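Local structure of putative molybdenum carrier protein (Syntrophus aciditrophicus SB, 3IMK) at residues 9-14 with 24-29; 69-74 with 90-95; 76-81 with 151-156. The protein is of unknown function but is a putative molybdenum carrier of the SLOG superfamily, with a Rossmann-like fold that may bind metal or a nucleotide-like ligand. One frame throughout, in Å; residues are numbered along the deposited sequence.

Contact 1: 9-14 with 24-29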
ATOM      1  N   THR A   9      11.907  -2.844   5.471  1.00  9.65           N
ATOM      2  CA  THR A   9      12.438  -1.831   6.358  1.00 10.38           C
ATOM      3  C   THR A   9      11.511  -0.659   6.523  1.00 10.08           C
ATOM      4  O   THR A   9      11.666   0.142   7.436  1.00 10.37           O
ATOM      5  CB  THR A   9      13.791  -1.331   5.842  1.00 10.85           C
ATOM      6  OG1 THR A   9      13.555  -0.753   4.536  1.00 12.01           O
ATOM      7  CG2 THR A   9      14.821  -2.491   5.789  1.00 11.58           C
ATOM      8  N   LYS A  10      10.545  -0.508   5.616  1.00 10.93           N
ATOM      9  CA  LYS A  10       9.585   0.613   5.698  1.00 11.19           C
ATOM     10  C   LYS A  10       8.347   0.303   4.852  1.00 11.26           C
ATOM     11  O   LYS A  10       8.484  -0.214   3.725  1.00 11.54           O
ATOM     12  CB  LYS A  10      10.211   1.924   5.215  1.00 12.57           C
ATOM     13  CG  LYS A  10       9.407   3.207   5.517  1.00 13.35           C
ATOM     14  CD  LYS A  10      10.125   4.467   5.020  1.00 15.76           C
ATOM     15  CE  LYS A  10       9.406   5.778   5.422  1.00 25.69           C
ATOM     16  NZ  LYS A  10      10.144   7.121   5.246  1.00 32.39           N
ATOM     17  N   ILE A  11       7.170   0.621   5.400  1.00 10.83           N
ATOM     18  CA  ILE A  11       5.894   0.586   4.687  1.00 10.43           C
ATOM     19  C   ILE A  11       5.449   2.000   4.488  1.00 10.96           C
ATOM     20  O   ILE A  11       5.469   2.787   5.437  1.00 11.73           O
ATOM     21  CB  ILE A  11       4.837  -0.227   5.439  1.00 11.21           C
ATOM     22  CG1 ILE A  11       5.198  -1.726   5.358  1.00 12.52           C
ATOM     23  CG2 ILE A  11       3.411   0.023   4.854  1.00 12.07           C
ATOM     24  CD1 ILE A  11       4.397  -2.642   6.325  1.00 13.99           C
ATOM     25  N   ILE A  12       5.052   2.355   3.263  1.00 10.80           N
ATOM     26  CA  ILE A  12       4.453   3.648   3.040  1.00 10.27           C
ATOM     27  C   ILE A  12       3.073   3.552   2.390  1.00 10.38           C
ATOM     28  O   ILE A  12       2.763   2.563   1.742  1.00 11.18           O
ATOM     29  CB  ILE A  12       5.371   4.601   2.222  1.00 10.78           C
ATOM     30  CG1 ILE A  12       5.487   4.231   0.742  1.00 10.96           C
ATOM     31  CG2 ILE A  12       6.789   4.681   2.846  1.00 10.44           C
ATOM     32  CD1 ILE A  12       6.194   5.349  -0.117  1.00 12.20           C
ATOM     33  N   SER A  13       2.288   4.623   2.525  1.00 10.20           N
ATOM     34  CA  SER A  13       1.050   4.731   1.773  1.00  9.09           C
ATOM     35  C   SER A  13       0.620   6.193   1.721  1.00  9.59           C
ATOM     36  O   SER A  13       1.237   7.053   2.313  1.00 11.91           O
ATOM     37  CB  SER A  13      -0.049   3.908   2.418  1.00 11.48           C
ATOM     38  OG  SER A  13      -0.631   4.595   3.542  1.00 11.01           O
ATOM     39  N   GLY A  14      -0.469   6.422   1.012  1.00 10.57           N
ATOM     40  CA  GLY A  14      -0.997   7.764   0.793  1.00 11.86           C
ATOM     41  C   GLY A  14      -1.995   8.211   1.834  1.00 11.17           C
ATOM     42  O   GLY A  14      -2.603   9.248   1.664  1.00 10.79           O
ATOM     43  N   LEU A  24      -0.642   1.410   7.204  1.00  9.31           N
ATOM     44  CA  LEU A  24       0.002   2.167   8.266  1.00 10.91           C
ATOM     45  C   LEU A  24      -0.278   1.556   9.651  1.00 10.38           C
ATOM     46  O   LEU A  24       0.614   1.443  10.475  1.00 10.95           O
ATOM     47  CB  LEU A  24      -0.447   3.640   8.227  1.00 11.54           C
ATOM     48  CG  LEU A  24      -0.159   4.381   6.916  1.00 11.55           C
ATOM     49  CD1 LEU A  24      -0.676   5.860   6.993  1.00 13.53           C
ATOM     50  CD2 LEU A  24       1.335   4.365   6.535  1.00 14.96           C
ATOM     51  N   ASP A  25      -1.526   1.121   9.878  1.00 10.32           N
ATOM     52  CA  ASP A  25      -1.909   0.562  11.162  1.00  9.78           C
ATOM     53  C   ASP A  25      -1.154  -0.741  11.374  1.00  9.99           C
ATOM     54  O   ASP A  25      -0.706  -1.044  12.497  1.00 10.55           O
ATOM     55  CB  ASP A  25      -3.426   0.357  11.225  1.00 10.54           C
ATOM     56  CG  ASP A  25      -4.190   1.646  11.347  1.00 12.20           C
ATOM     57  OD1 ASP A  25      -3.584   2.666  11.745  1.00 13.03           O
ATOM     58  OD2 ASP A  25      -5.430   1.637  11.116  1.00 12.70           O
ATOM     59  N   PHE A  26      -0.965  -1.504  10.302  1.00  9.78           N
ATOM     60  CA  PHE A  26      -0.204  -2.746  10.365  1.00 11.12           C
ATOM     61  C   PHE A  26       1.240  -2.435  10.740  1.00 11.17           C
ATOM     62  O   PHE A  26       1.825  -3.069  11.614  1.00 12.29           O
ATOM     63  CB  PHE A  26      -0.215  -3.484   9.026  1.00 11.67           C
ATOM     64  CG  PHE A  26       0.554  -4.775   9.055  1.00 14.16           C
ATOM     65  CD1 PHE A  26      -0.045  -5.908   9.599  1.00 13.15           C
ATOM     66  CD2 PHE A  26       1.866  -4.825   8.664  1.00 15.92           C
ATOM     67  CE1 PHE A  26       0.664  -7.091   9.709  1.00 15.03           C
ATOM     68  CE2 PHE A  26       2.592  -6.027   8.779  1.00 15.02           C
ATOM     69  CZ  PHE A  26       1.953  -7.146   9.326  1.00 14.61           C
ATOM     70  N   ALA A  27       1.841  -1.461  10.033  1.00 10.24           N
ATOM     71  CA  ALA A  27       3.243  -1.096  10.318  1.00 10.55           C
ATOM     72  C   ALA A  27       3.379  -0.716  11.794  1.00  9.81           C
ATOM     73  O   ALA A  27       4.303  -1.147  12.487  1.00 11.08           O
ATOM     74  CB  ALA A  27       3.710   0.049   9.415  1.00 11.37           C
ATOM     75  N   ILE A  28       2.490   0.141  12.276  1.00 10.50           N
ATOM     76  CA  ILE A  28       2.528   0.588  13.673  1.00 11.02           C
ATOM     77  C   ILE A  28       2.415  -0.600  14.658  1.00 11.26           C
ATOM     78  O   ILE A  28       3.240  -0.736  15.574  1.00 12.76           O
ATOM     79  CB  ILE A  28       1.442   1.650  13.919  1.00 11.31           C
ATOM     80  CG1 ILE A  28       1.805   2.956  13.160  1.00 11.76           C
ATOM     81  CG2 ILE A  28       1.278   1.975  15.448  1.00 13.98           C
ATOM     82  CD1 ILE A  28       0.694   3.960  13.000  1.00 14.94           C
ATOM     83  N   LYS A  29       1.467  -1.489  14.391  1.00 12.24           N
ATOM     84  CA  LYS A  29       1.233  -2.659  15.247  1.00 15.01           C
ATOM     85  C   LYS A  29       2.485  -3.539  15.328  1.00 13.88           C
ATOM     86  O   LYS A  29       2.829  -4.066  16.395  1.00 16.05           O
ATOM     87  CB  LYS A  29       0.026  -3.448  14.714  1.00 16.02           C
ATOM     88  CG  LYS A  29      -0.369  -4.691  15.486  1.00 18.81           C
ATOM     89  CD  LYS A  29      -1.622  -5.285  14.833  1.00 23.06           C
ATOM     90  CE  LYS A  29      -1.955  -6.708  15.267  1.00 30.68           C
ATOM     91  NZ  LYS A  29      -2.957  -7.246  14.293  1.00 42.00           N
TER
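Within the beta-alpha-beta unit formed by strand 10-12, helix 19-29 and strand 34-38, Ile-11 and Ser-13 face the helix and meet Phe-26, Ala-27 and Leu-24. The backbones come nearest where Ile-11 faces Ala-27, with CA atoms 6.4 Å apart; the small methyl of alanine allows this, its CB lying 4.1 Å from Ile-11 CB. Ile-11 suits a strand because its beta-branch spreads two arms. CG1 stands anti to the carbonyl carbon (chi1 -71°), and its terminal CD1 arrives at the edge of the Phe-26 ring, near the ring plane, 4.1 Å from CD2. The two side chains cross at about a right angle. Farther along, the branched end of Leu-24 lies against Ser-13 OG, which is 3.4 Å from Leu-24 CG and 3.6 Å from CD2. Shortened to an alanine, Leu-24 would probably leave a gap beside Ser-13 OG and take away the hydroxyl's apolar cover. That hydroxyl is hydrogen-bonded to Asp-20 O and Gly-15 N, so a polar atom can sit in this buried place. Hydrocarbon therefore joins helix to strand, while the serine spends its polarity on the loop and on the first turn of the helix.

Contact 2: 69-74 with 90-95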
ATOM      1  N   LYS A  69       3.786  10.130  -6.249  1.00 10.66           N
ATOM      2  CA  LYS A  69       4.983  10.316  -5.381  1.00 10.09           C
ATOM      3  C   LYS A  69       5.264   9.037  -4.565  1.00 10.56           C
ATOM      4  O   LYS A  69       6.435   8.642  -4.433  1.00 11.05           O
ATOM      5  CB  LYS A  69       4.813  11.560  -4.458  1.00 11.81           C
ATOM      6  CG  LYS A  69       6.110  11.973  -3.722  1.00 14.65           C
ATOM      7  CD  LYS A  69       7.018  12.752  -4.655  1.00 16.62           C
ATOM      8  CE  LYS A  69       8.284  13.206  -3.938  1.00 19.78           C
ATOM      9  NZ  LYS A  69       9.187  14.033  -4.843  1.00 18.85           N
ATOM     10  N   ASN A  70       4.216   8.394  -4.041  1.00  9.52           N
ATOM     11  CA  ASN A  70       4.461   7.144  -3.276  1.00 10.92           C
ATOM     12  C   ASN A  70       4.997   6.015  -4.156  1.00 10.58           C
ATOM     13  O   ASN A  70       5.836   5.239  -3.726  1.00 11.02           O
ATOM     14  CB  ASN A  70       3.236   6.742  -2.488  1.00 11.14           C
ATOM     15  CG  ASN A  70       2.943   7.705  -1.364  1.00  9.84           C
ATOM     16  OD1 ASN A  70       3.866   8.176  -0.691  1.00 10.35           O
ATOM     17  ND2 ASN A  70       1.658   8.040  -1.183  1.00 11.90           N
ATOM     18  N   VAL A  71       4.566   5.955  -5.407  1.00  9.75           N
ATOM     19  CA  VAL A  71       5.124   4.984  -6.374  1.00 11.35           C
ATOM     20  C   VAL A  71       6.599   5.261  -6.632  1.00 11.02           C
ATOM     21  O   VAL A  71       7.408   4.322  -6.721  1.00 11.35           O
ATOM     22  CB  VAL A  71       4.291   4.964  -7.709  1.00 11.31           C
ATOM     23  CG1 VAL A  71       4.994   4.167  -8.841  1.00 13.81           C
ATOM     24  CG2 VAL A  71       2.876   4.400  -7.486  1.00 11.47           C
ATOM     25  N   LEU A  72       6.940   6.531  -6.762  1.00 10.51           N
ATOM     26  CA  LEU A  72       8.309   6.919  -7.105  1.00 12.06           C
ATOM     27  C   LEU A  72       9.247   6.783  -5.911  1.00 13.26           C
ATOM     28  O   LEU A  72      10.442   6.505  -6.106  1.00 15.58           O
ATOM     29  CB  LEU A  72       8.355   8.345  -7.632  1.00 11.99           C
ATOM     30  CG  LEU A  72       7.850   8.517  -9.046  1.00 14.42           C
ATOM     31  CD1 LEU A  72       7.598  10.010  -9.387  1.00 15.98           C
ATOM     32  CD2 LEU A  72       8.840   7.916 -10.044  1.00 16.62           C
ATOM     33  N   ASP A  73       8.747   7.007  -4.688  1.00 11.19           N
ATOM     34  CA  ASP A  73       9.603   7.067  -3.523  1.00 12.22           C
ATOM     35  C   ASP A  73       9.571   5.745  -2.708  1.00 13.95           C
ATOM     36  O   ASP A  73       9.601   5.785  -1.459  1.00 14.99           O
ATOM     37  CB  ASP A  73       9.132   8.245  -2.663  1.00 12.95           C
ATOM     38  CG  ASP A  73      10.199   8.821  -1.748  1.00 16.67           C
ATOM     39  OD1 ASP A  73      11.394   8.469  -1.881  1.00 17.20           O
ATOM     40  OD2 ASP A  73       9.832   9.650  -0.862  1.00 17.88           O
ATOM     41  N   SER A  74       9.497   4.613  -3.412  1.00 10.48           N
ATOM     42  CA  SER A  74       9.552   3.281  -2.805  1.00 11.79           C
ATOM     43  C   SER A  74      10.214   2.330  -3.746  1.00 11.10           C
ATOM     44  O   SER A  74      10.471   2.669  -4.917  1.00 12.71           O
ATOM     45  CB  SER A  74       8.141   2.793  -2.467  1.00 11.91           C
ATOM     46  OG  SER A  74       7.266   2.824  -3.589  1.00 12.08           O
ATOM     47  N   ALA A  90      -6.185   1.994 -10.074  1.00 12.76           N
ATOM     48  CA  ALA A  90      -5.765   1.758 -11.453  1.00 11.67           C
ATOM     49  C   ALA A  90      -4.659   2.751 -11.863  1.00 12.76           C
ATOM     50  O   ALA A  90      -3.740   2.388 -12.595  1.00 13.56           O
ATOM     51  CB  ALA A  90      -6.953   1.838 -12.417  1.00 12.66           C
ATOM     52  N   LEU A  91      -4.785   3.992 -11.401  1.00 12.97           N
ATOM     53  CA  LEU A  91      -3.777   5.046 -11.671  1.00 12.83           C
ATOM     54  C   LEU A  91      -2.457   4.656 -11.023  1.00 13.11           C
ATOM     55  O   LEU A  91      -1.393   4.859 -11.606  1.00 12.74           O
ATOM     56  CB  LEU A  91      -4.227   6.379 -11.093  1.00 13.27           C
ATOM     57  CG  LEU A  91      -3.342   7.578 -11.431  1.00 16.97           C
ATOM     58  CD1 LEU A  91      -3.226   7.805 -12.946  1.00 15.10           C
ATOM     59  CD2 LEU A  91      -3.859   8.822 -10.678  1.00 19.27           C
ATOM     60  N   THR A  92      -2.525   4.114  -9.808  1.00 12.76           N
ATOM     61  CA  THR A  92      -1.300   3.650  -9.121  1.00 11.38           C
ATOM     62  C   THR A  92      -0.535   2.685 -10.022  1.00 12.90           C
ATOM     63  O   THR A  92       0.658   2.785 -10.182  1.00 12.48           O
ATOM     64  CB  THR A  92      -1.638   2.991  -7.762  1.00 12.48           C
ATOM     65  OG1 THR A  92      -2.331   3.914  -6.932  1.00 13.26           O
ATOM     66  CG2 THR A  92      -0.409   2.449  -7.055  1.00 12.41           C
ATOM     67  N   GLU A  93      -1.257   1.681 -10.525  1.00 12.29           N
ATOM     68  CA  GLU A  93      -0.690   0.662 -11.399  1.00 11.19           C
ATOM     69  C   GLU A  93      -0.097   1.291 -12.677  1.00 12.17           C
ATOM     70  O   GLU A  93       0.982   0.910 -13.123  1.00 13.98           O
ATOM     71  CB  GLU A  93      -1.774  -0.400 -11.733  1.00 12.56           C
ATOM     72  CG  GLU A  93      -1.261  -1.544 -12.570  1.00 15.32           C
ATOM     73  CD  GLU A  93      -2.346  -2.575 -12.863  1.00 17.66           C
ATOM     74  OE1 GLU A  93      -3.330  -2.174 -13.501  1.00 19.65           O
ATOM     75  OE2 GLU A  93      -2.174  -3.735 -12.436  1.00 22.61           O
ATOM     76  N   PHE A  94      -0.834   2.234 -13.264  1.00 11.70           N
ATOM     77  CA  PHE A  94      -0.353   2.966 -14.443  1.00 12.25           C
ATOM     78  C   PHE A  94       0.977   3.648 -14.117  1.00 12.77           C
ATOM     79  O   PHE A  94       1.931   3.568 -14.916  1.00 13.20           O
ATOM     80  CB  PHE A  94      -1.409   4.002 -14.888  1.00 14.79           C
ATOM     81  CG  PHE A  94      -0.927   4.965 -15.951  1.00 14.16           C
ATOM     82  CD1 PHE A  94      -0.928   4.576 -17.266  1.00 19.39           C
ATOM     83  CD2 PHE A  94      -0.436   6.215 -15.620  1.00 16.51           C
ATOM     84  CE1 PHE A  94      -0.480   5.432 -18.264  1.00 21.84           C
ATOM     85  CE2 PHE A  94       0.020   7.061 -16.609  1.00 18.54           C
ATOM     86  CZ  PHE A  94      -0.011   6.658 -17.924  1.00 21.06           C
ATOM     87  N   PHE A  95       1.065   4.360 -12.993  1.00 11.96           N
ATOM     88  CA  PHE A  95       2.313   5.060 -12.650  1.00 12.25           C
ATOM     89  C   PHE A  95       3.467   4.054 -12.446  1.00 14.72           C
ATOM     90  O   PHE A  95       4.597   4.281 -12.897  1.00 14.79           O
ATOM     91  CB  PHE A  95       2.173   5.904 -11.377  1.00 14.11           C
ATOM     92  CG  PHE A  95       1.346   7.174 -11.522  1.00 14.42           C
ATOM     93  CD1 PHE A  95       1.545   8.043 -12.577  1.00 18.43           C
ATOM     94  CD2 PHE A  95       0.422   7.522 -10.537  1.00 15.15           C
ATOM     95  CE1 PHE A  95       0.802   9.232 -12.678  1.00 17.38           C
ATOM     96  CE2 PHE A  95      -0.287   8.690 -10.637  1.00 16.13           C
ATOM     97  CZ  PHE A  95      -0.116   9.521 -11.683  1.00 15.29           C
TER
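Helix 63-72, in its last turn, and helix 87-98 come together with Val-71 and Phe-95 nearest in the backbone, their CA atoms 6.9 Å apart. Both helices belong to the Rossmann-like alpha/beta fold and pack on the same face of strand 76-81, which lies between them in the chain. Val-71 carries the contact, and a valine suits it: the side chain is short enough for close helices, and its two methyls fork toward different partners. CG1, anti to the backbone N (chi1 169°), reaches past the side chain of Phe-95 to the main chain, 3.9 Å from Phe-95 C, and it also packs 4.2 Å from Phe-95 CB. The aromatic ring itself leads away from Val-71 and rests against Glu-68 of helix 63-72. The other methyl, CG2, meets Thr-92 CG2 at 3.8 Å, the two side chains crossing obliquely. Threonine serves here by having two unlike arms: its methyl enters the apolar layer over Thr-77 and Ile-79 of the strand, while OG1 turns back to bond Gly-88 O in its own helix. A bound glycerol, probably from the crystallisation liquor, lies about 4 Å from the Thr-92 side chain. At the end of helix 63-72 and just beyond it, Lys-69, Leu-72 and Asp-73 line the pocket of a polyether molecule, probably of the same origin, together with Trp-37. As the chain leaves the helix at Asp-73, Ser-74 folds its hydroxyl back, and OG donates a 2.8 Å hydrogen bond to Asn-70 O in the carbonyl plane, with a C=O...OG angle of 156°.

Contact 3: 76-81 with 151-156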
ATOM      1  N   GLY A  76       8.873  -0.728  -4.554  1.00 11.52           N
ATOM      2  CA  GLY A  76       7.830  -1.402  -5.278  1.00 11.14           C
ATOM      3  C   GLY A  76       6.508  -1.049  -4.674  1.00 11.29           C
ATOM      4  O   GLY A  76       6.440  -0.584  -3.553  1.00 11.29           O
ATOM      5  N   THR A  77       5.423  -1.367  -5.387  1.00 10.70           N
ATOM      6  CA  THR A  77       4.049  -1.082  -4.986  1.00 11.16           C
ATOM      7  C   THR A  77       3.184  -2.345  -5.033  1.00 11.22           C
ATOM      8  O   THR A  77       3.092  -3.033  -6.064  1.00 11.24           O
ATOM      9  CB  THR A  77       3.444   0.031  -5.891  1.00 12.11           C
ATOM     10  OG1 THR A  77       4.152   1.271  -5.711  1.00 11.04           O
ATOM     11  CG2 THR A  77       1.985   0.280  -5.567  1.00 14.01           C
ATOM     12  N   LEU A  78       2.570  -2.614  -3.891  1.00 11.03           N
ATOM     13  CA  LEU A  78       1.616  -3.692  -3.720  1.00 10.73           C
ATOM     14  C   LEU A  78       0.229  -3.039  -3.767  1.00 10.70           C
ATOM     15  O   LEU A  78      -0.019  -2.134  -2.965  1.00 11.29           O
ATOM     16  CB  LEU A  78       1.815  -4.383  -2.376  1.00 11.33           C
ATOM     17  CG  LEU A  78       0.742  -5.382  -1.920  1.00 13.54           C
ATOM     18  CD1 LEU A  78       0.626  -6.567  -2.913  1.00 13.49           C
ATOM     19  CD2 LEU A  78       1.093  -5.913  -0.529  1.00 12.29           C
ATOM     20  N   ILE A  79      -0.661  -3.481  -4.666  1.00 10.62           N
ATOM     21  CA  ILE A  79      -2.024  -2.931  -4.802  1.00 11.20           C
ATOM     22  C   ILE A  79      -2.994  -4.056  -4.394  1.00 10.87           C
ATOM     23  O   ILE A  79      -2.936  -5.138  -4.946  1.00 12.49           O
ATOM     24  CB  ILE A  79      -2.365  -2.428  -6.232  1.00 10.61           C
ATOM     25  CG1 ILE A  79      -1.242  -1.503  -6.752  1.00 11.33           C
ATOM     26  CG2 ILE A  79      -3.708  -1.699  -6.177  1.00 12.12           C
ATOM     27  CD1 ILE A  79      -1.388  -1.034  -8.201  1.00 11.24           C
ATOM     28  N   ILE A  80      -3.852  -3.795  -3.423  1.00 10.21           N
ATOM     29  CA  ILE A  80      -4.793  -4.779  -2.911  1.00 11.32           C
ATOM     30  C   ILE A  80      -6.225  -4.311  -3.228  1.00 11.20           C
ATOM     31  O   ILE A  80      -6.583  -3.192  -2.901  1.00 12.09           O
ATOM     32  CB  ILE A  80      -4.600  -4.954  -1.387  1.00 11.29           C
ATOM     33  CG1 ILE A  80      -3.132  -5.220  -1.042  1.00 14.05           C
ATOM     34  CG2 ILE A  80      -5.528  -6.090  -0.889  1.00 14.41           C
ATOM     35  CD1 ILE A  80      -2.775  -5.045   0.460  1.00 15.89           C
ATOM     36  N   SER A  81      -7.058  -5.198  -3.790  1.00 11.71           N
ATOM     37  CA  SER A  81      -8.437  -4.892  -4.112  1.00 11.93           C
ATOM     38  C   SER A  81      -9.302  -6.130  -4.023  1.00 12.53           C
ATOM     39  O   SER A  81      -8.803  -7.255  -3.876  1.00 12.45           O
ATOM     40  CB  SER A  81      -8.552  -4.357  -5.539  1.00 13.50           C
ATOM     41  OG  SER A  81      -8.359  -5.369  -6.492  1.00 13.42           O
ATOM     42  N   ASP A 151      -5.483  -8.474   7.343  1.00 11.56           N
ATOM     43  CA  ASP A 151      -5.425  -9.926   7.451  1.00 11.28           C
ATOM     44  C   ASP A 151      -4.348 -10.456   6.495  1.00 12.64           C
ATOM     45  O   ASP A 151      -3.588 -11.346   6.856  1.00 13.18           O
ATOM     46  CB  ASP A 151      -6.788 -10.550   7.107  1.00 10.63           C
ATOM     47  CG  ASP A 151      -7.869 -10.282   8.120  1.00 14.08           C
ATOM     48  OD1 ASP A 151      -7.554  -9.830   9.235  1.00 14.60           O
ATOM     49  OD2 ASP A 151      -9.075 -10.541   7.778  1.00 14.17           O
ATOM     50  N   LEU A 152      -4.274  -9.889   5.293  1.00 11.95           N
ATOM     51  CA  LEU A 152      -3.261 -10.289   4.322  1.00 12.16           C
ATOM     52  C   LEU A 152      -1.840 -10.008   4.846  1.00 11.73           C
ATOM     53  O   LEU A 152      -0.926 -10.842   4.748  1.00 11.63           O
ATOM     54  CB  LEU A 152      -3.506  -9.562   2.977  1.00 12.31           C
ATOM     55  CG  LEU A 152      -2.471  -9.795   1.868  1.00 10.80           C
ATOM     56  CD1 LEU A 152      -2.328 -11.287   1.562  1.00 12.10           C
ATOM     57  CD2 LEU A 152      -2.930  -9.028   0.634  1.00 13.17           C
ATOM     58  N   LEU A 153      -1.629  -8.788   5.332  1.00 11.78           N
ATOM     59  CA  LEU A 153      -0.306  -8.422   5.836  1.00 11.08           C
ATOM     60  C   LEU A 153       0.097  -9.277   7.036  1.00 12.28           C
ATOM     61  O   LEU A 153       1.289  -9.614   7.203  1.00 11.63           O
ATOM     62  CB  LEU A 153      -0.247  -6.913   6.129  1.00 11.03           C
ATOM     63  CG  LEU A 153      -0.360  -6.009   4.897  1.00 11.62           C
ATOM     64  CD1 LEU A 153      -0.429  -4.518   5.326  1.00 14.11           C
ATOM     65  CD2 LEU A 153       0.739  -6.249   3.889  1.00 16.08           C
ATOM     66  N   GLU A 154      -0.877  -9.631   7.863  1.00 11.25           N
ATOM     67  CA  GLU A 154      -0.584 -10.524   8.977  1.00 12.11           C
ATOM     68  C   GLU A 154      -0.031 -11.866   8.512  1.00 13.06           C
ATOM     69  O   GLU A 154       0.895 -12.403   9.111  1.00 14.26           O
ATOM     70  CB  GLU A 154      -1.784 -10.695   9.878  1.00 15.01           C
ATOM     71  CG  GLU A 154      -2.074  -9.416  10.700  1.00 21.84           C
ATOM     72  CD  GLU A 154      -1.137  -9.195  11.949  1.00 22.91           C
ATOM     73  OE1 GLU A 154      -0.481 -10.164  12.425  1.00 29.35           O
ATOM     74  OE2 GLU A 154      -1.138  -8.039  12.466  1.00 26.42           O
ATOM     75  N   VAL A 155      -0.606 -12.427   7.461  1.00 11.99           N
ATOM     76  CA  VAL A 155      -0.088 -13.721   6.957  1.00 12.00           C
ATOM     77  C   VAL A 155       1.266 -13.528   6.305  1.00 13.19           C
ATOM     78  O   VAL A 155       2.179 -14.336   6.505  1.00 15.93           O
ATOM     79  CB  VAL A 155      -1.092 -14.421   5.974  1.00 13.69           C
ATOM     80  CG1 VAL A 155      -0.496 -15.735   5.434  1.00 13.13           C
ATOM     81  CG2 VAL A 155      -2.471 -14.638   6.651  1.00 14.58           C
ATOM     82  N   PHE A 156       1.416 -12.428   5.547  1.00 12.33           N
ATOM     83  CA  PHE A 156       2.684 -12.115   4.897  1.00 14.37           C
ATOM     84  C   PHE A 156       3.848 -11.886   5.869  1.00 15.96           C
ATOM     85  O   PHE A 156       4.935 -12.424   5.645  1.00 18.03           O
ATOM     86  CB  PHE A 156       2.458 -10.919   3.921  1.00 14.15           C
ATOM     87  CG  PHE A 156       3.717 -10.310   3.359  1.00 13.16           C
ATOM     88  CD1 PHE A 156       4.701 -11.105   2.799  1.00 14.18           C
ATOM     89  CD2 PHE A 156       3.874  -8.949   3.336  1.00 15.96           C
ATOM     90  CE1 PHE A 156       5.881 -10.526   2.318  1.00 16.84           C
ATOM     91  CE2 PHE A 156       5.025  -8.358   2.821  1.00 16.03           C
ATOM     92  CZ  PHE A 156       6.022  -9.161   2.311  1.00 17.38           C
TER
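Leu-152 and Leu-153, neighbours on helix 145-157, meet Ile-80 and Leu-78 of strand 76-81. Leu-152 comes first and lies nearest in the backbone to Ile-80, the CA atoms still 9.2 Å apart, a gap that calls for long branched side chains on both partners. Leucine reaches across with CG anti to the backbone N (chi1 176°), and isoleucine answers with its CG1 arm, so that the two side chains approach tip to tip. Leu-152 CD2 lies 4.0 Å from Ile-80 CD1 and 4.2 Å from Ile-80 CG1. Leu-152 also rests on Ala-116 and Ile-120 of helix 113-126. The strand is an inner one of the parallel sheet of this Rossmann-like fold, between 131-135 and 103-107, and alternation along it turns Leu-78 and Ile-80 to helix 145-157 but Thr-77 and Ile-79 to helix 87-98. Next comes Leu-153, whose CB does not point straight at the strand; its far end nevertheless brings CD2 to 4.4 Å from Leu-78 CD2, and it also packs on Ile-134 of strand 131-135. One residue on, polar Glu-154 suits the partly exposed flank, where OE2 takes a salt bridge from Lys-29 and a hydrogen bond from His-30 NE2.

How the contacts relate
All three contacts are largely buried, yet they occupy different layers of one fold. Contacts 1 and 3 each set a helix on the sheet, and those two helices adjoin, the ring of Phe-26 packing on the backbone of Leu-153. Contact 2 instead joins two helices to each other and includes the partly exposed Phe-95; it lies on the other face of strand 76-81 from contact 3. Ile-12 and Gly-14 bring contact 1 against Asn-70 of contact 2, although the centres of these two contacts are about 16 Å apart. Chemistry follows place: contact 3 is hydrocarbon alone, whereas contacts 1 and 2 also bury hydroxyls bonded to nearby backbone atoms.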